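Local coordinates for protein type III secretion system effector HopBA1 (Pseudomonas syringae pv. aptata, PDB 5T09) that acts as a virulence factor that enhances self-association of the Arabidopsis disease resistance protein RBA1, which recognises it and triggers plant cell death, at residues Phe84-Asp89 against Glu109-Arg114. Numbering follows the deposited sequence.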
ATOM      1  N   PHE A  84       3.018  -1.616   7.180  1.00 32.41           N
ATOM      2  CA  PHE A  84       2.723  -2.433   8.351  1.00 34.08           C
ATOM      3  C   PHE A  84       3.978  -2.929   9.057  1.00 38.72           C
ATOM      4  O   PHE A  84       3.882  -3.405  10.193  1.00 40.52           O
ATOM      5  CB  PHE A  84       1.846  -3.609   7.934  1.00 38.42           C
ATOM      6  CG  PHE A  84       0.686  -3.209   7.067  1.00 39.34           C
ATOM      7  CD1 PHE A  84      -0.287  -2.352   7.550  1.00 41.52           C
ATOM      8  CD2 PHE A  84       0.577  -3.678   5.768  1.00 38.30           C
ATOM      9  CE1 PHE A  84      -1.350  -1.970   6.755  1.00 40.49           C
ATOM     10  CE2 PHE A  84      -0.485  -3.306   4.969  1.00 40.73           C
ATOM     11  CZ  PHE A  84      -1.452  -2.450   5.462  1.00 39.70           C
ATOM     12  N   VAL A  85       5.144  -2.813   8.426  1.00 37.41           N
ATOM     13  CA  VAL A  85       6.409  -3.251   9.000  1.00 36.99           C
ATOM     14  C   VAL A  85       7.348  -2.060   9.039  1.00 35.16           C
ATOM     15  O   VAL A  85       7.467  -1.321   8.052  1.00 39.03           O
ATOM     16  CB  VAL A  85       7.036  -4.402   8.193  1.00 42.86           C
ATOM     17  CG1 VAL A  85       8.343  -4.854   8.833  1.00 43.04           C
ATOM     18  CG2 VAL A  85       6.066  -5.561   8.082  1.00 38.44           C
ATOM     19  N   LYS A  86       8.017  -1.881  10.170  1.00 36.90           N
ATOM     20  CA  LYS A  86       9.025  -0.843  10.290  1.00 41.22           C
ATOM     21  C   LYS A  86      10.286  -1.279   9.562  1.00 45.52           C
ATOM     22  O   LYS A  86      10.705  -2.436   9.655  1.00 41.90           O
ATOM     23  CB  LYS A  86       9.315  -0.554  11.762  1.00 53.84           C
ATOM     24  CG  LYS A  86       8.110   0.031  12.483  1.00 69.65           C
ATOM     25  CD  LYS A  86       8.038  -0.377  13.944  1.00 83.01           C
ATOM     26  CE  LYS A  86       6.677  -0.035  14.543  1.00 80.69           C
ATOM     27  NZ  LYS A  86       5.542  -0.705  13.836  1.00 65.89           N
ATOM     28  N   HIS A  87      10.870  -0.353   8.801  1.00 46.32           N
ATOM     29  CA  HIS A  87      12.052  -0.700   8.021  1.00 43.28           C
ATOM     30  C   HIS A  87      13.164  -1.234   8.909  1.00 50.88           C
ATOM     31  O   HIS A  87      13.968  -2.063   8.469  1.00 55.23           O
ATOM     32  CB  HIS A  87      12.548   0.513   7.237  1.00 42.91           C
ATOM     33  CG  HIS A  87      13.718   0.214   6.354  1.00 56.40           C
ATOM     34  ND1 HIS A  87      15.010   0.549   6.693  1.00 66.93           N
ATOM     35  CD2 HIS A  87      13.792  -0.407   5.153  1.00 58.08           C
ATOM     36  CE1 HIS A  87      15.830   0.159   5.734  1.00 64.35           C
ATOM     37  NE2 HIS A  87      15.117  -0.425   4.788  1.00 59.22           N
ATOM     38  N   SER A  88      13.219  -0.777  10.160  1.00 52.90           N
ATOM     39  CA  SER A  88      14.252  -1.211  11.089  1.00 53.04           C
ATOM     40  C   SER A  88      14.052  -2.646  11.564  1.00 60.27           C
ATOM     41  O   SER A  88      14.997  -3.247  12.087  1.00 58.36           O
ATOM     42  CB  SER A  88      14.281  -0.271  12.291  1.00 53.06           C
ATOM     43  OG  SER A  88      13.046  -0.312  12.986  1.00 54.03           O
ATOM     44  N   ASP A  89      12.850  -3.205  11.407  1.00 56.91           N
ATOM     45  CA  ASP A  89      12.560  -4.573  11.821  1.00 53.30           C
ATOM     46  C   ASP A  89      12.679  -5.566  10.669  1.00 53.10           C
ATOM     47  O   ASP A  89      12.100  -6.655  10.736  1.00 55.95           O
ATOM     48  CB  ASP A  89      11.158  -4.657  12.428  1.00 53.47           C
ATOM     49  CG  ASP A  89      11.026  -3.862  13.713  1.00 57.43           C
ATOM     50  OD1 ASP A  89      12.060  -3.600  14.362  1.00 64.06           O
ATOM     51  OD2 ASP A  89       9.887  -3.502  14.075  1.00 67.33           O
ATOM     52  N   GLU A 109       0.778  -7.819  15.239  1.00 40.01           N
ATOM     53  CA  GLU A 109      -0.336  -7.552  16.142  1.00 41.88           C
ATOM     54  C   GLU A 109      -0.046  -6.371  17.060  1.00 44.67           C
ATOM     55  O   GLU A 109      -0.917  -5.522  17.282  1.00 50.08           O
ATOM     56  CB  GLU A 109      -0.645  -8.805  16.959  1.00 68.57           C
ATOM     57  CG  GLU A 109      -1.983  -8.776  17.669  1.00 98.88           C
ATOM     58  CD  GLU A 109      -2.305 -10.096  18.341  1.00129.16           C
ATOM     59  OE1 GLU A 109      -1.399 -10.680  18.971  1.00143.91           O
ATOM     60  OE2 GLU A 109      -3.461 -10.555  18.229  1.00134.17           O
ATOM     61  N   ALA A 110       1.171  -6.302  17.606  1.00 46.24           N
ATOM     62  CA  ALA A 110       1.503  -5.253  18.564  1.00 50.01           C
ATOM     63  C   ALA A 110       1.176  -3.868  18.019  1.00 50.76           C
ATOM     64  O   ALA A 110       0.624  -3.024  18.734  1.00 55.20           O
ATOM     65  CB  ALA A 110       2.981  -5.342  18.945  1.00 58.87           C
ATOM     66  N   SER A 111       1.507  -3.611  16.754  1.00 47.76           N
ATOM     67  CA  SER A 111       1.300  -2.294  16.171  1.00 44.31           C
ATOM     68  C   SER A 111       0.036  -2.189  15.330  1.00 44.34           C
ATOM     69  O   SER A 111      -0.471  -1.077  15.148  1.00 50.65           O
ATOM     70  CB  SER A 111       2.507  -1.908  15.306  1.00 45.85           C
ATOM     71  OG  SER A 111       3.648  -1.686  16.115  1.00 56.97           O
ATOM     72  N   TRP A 112      -0.491  -3.304  14.822  1.00 44.48           N
ATOM     73  CA  TRP A 112      -1.558  -3.252  13.832  1.00 45.00           C
ATOM     74  C   TRP A 112      -2.781  -4.090  14.167  1.00 47.36           C
ATOM     75  O   TRP A 112      -3.777  -4.004  13.438  1.00 48.45           O
ATOM     76  CB  TRP A 112      -1.008  -3.668  12.458  1.00 43.05           C
ATOM     77  CG  TRP A 112      -0.103  -2.615  11.948  1.00 38.85           C
ATOM     78  CD1 TRP A 112       1.257  -2.588  12.027  1.00 38.30           C
ATOM     79  CD2 TRP A 112      -0.494  -1.389  11.329  1.00 39.97           C
ATOM     80  NE1 TRP A 112       1.737  -1.423  11.482  1.00 43.20           N
ATOM     81  CE2 TRP A 112       0.678  -0.671  11.045  1.00 41.46           C
ATOM     82  CE3 TRP A 112      -1.727  -0.834  10.981  1.00 46.15           C
ATOM     83  CZ2 TRP A 112       0.655   0.576  10.426  1.00 44.27           C
ATOM     84  CZ3 TRP A 112      -1.748   0.398  10.365  1.00 38.83           C
ATOM     85  CH2 TRP A 112      -0.569   1.091  10.096  1.00 35.22           C
ATOM     86  N   GLY A 113      -2.760  -4.873  15.245  1.00 41.67           N
ATOM     87  CA  GLY A 113      -3.939  -5.625  15.624  1.00 39.66           C
ATOM     88  C   GLY A 113      -5.122  -4.752  15.987  1.00 41.64           C
ATOM     89  O   GLY A 113      -6.265  -5.215  15.925  1.00 43.27           O
ATOM     90  N   ARG A 114      -4.871  -3.489  16.344  1.00 50.45           N
ATOM     91  CA  ARG A 114      -5.942  -2.579  16.731  1.00 51.21           C
ATOM     92  C   ARG A 114      -7.010  -2.451  15.654  1.00 42.34           C
ATOM     93  O   ARG A 114      -8.152  -2.107  15.974  1.00 53.62           O
ATOM     94  CB  ARG A 114      -5.375  -1.190  17.035  1.00 65.07           C
ATOM     95  CG  ARG A 114      -4.179  -1.167  17.977  1.00 88.76           C
ATOM     96  CD  ARG A 114      -3.180  -0.101  17.555  1.00 93.28           C
ATOM     97  NE  ARG A 114      -2.037  -0.029  18.461  1.00 98.30           N
ATOM     98  CZ  ARG A 114      -1.044   0.847  18.350  1.00 99.58           C
ATOM     99  NH1 ARG A 114      -1.042   1.739  17.368  1.00 98.55           N
ATOM    100  NH2 ARG A 114      -0.049   0.832  19.225  1.00106.68           N
TER
HETATM  101  O   HOH W   1       4.348  -0.068  11.008  1.00 39.34           O
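The ammonium group of Lys86 is gripped twice: NZ donates to Ser111 OG at 3.1 Å and, over the same distance from NZ, to a water. That water also accepts from Trp112 NE1 at 3.0 Å, lying at the edge of the indole and in its plane, so it ties the lysine to the tryptophan next to the serine. Lys86 leaves its backbone alongside the other segment rather than straight at it; bends at chi2 (148°) and chi4 (59°) bring its tip round to the hydroxyl. Trp112 NE1 also lies 3.2 Å from Phe84 O, but the angle is too poor for a hydrogen bond, and the indole N-H is used on the water instead.

The rest of the contact is aromatic. Phe84 turns the edge of its ring to one face of Trp112 in a T-shaped stack, planes at 89° and the Phe84 ring centroid 5.2 Å from that of the Trp112 six-membered ring. CD1 does the touching, 3.9 Å from Trp112 CD2, while Phe84 CB makes a CH-pi contact over the five-membered ring. His56 meets Trp112 edge-to-face, and Trp188 and Trp119 extend the cluster around Phe84. The contact thus joins the loop after strand 77-82 to the C-terminal part of helix 101-112, beyond the C-terminal end of that inner strand of the parallel beta core of this EreA/ChaN-like alpha-beta fold.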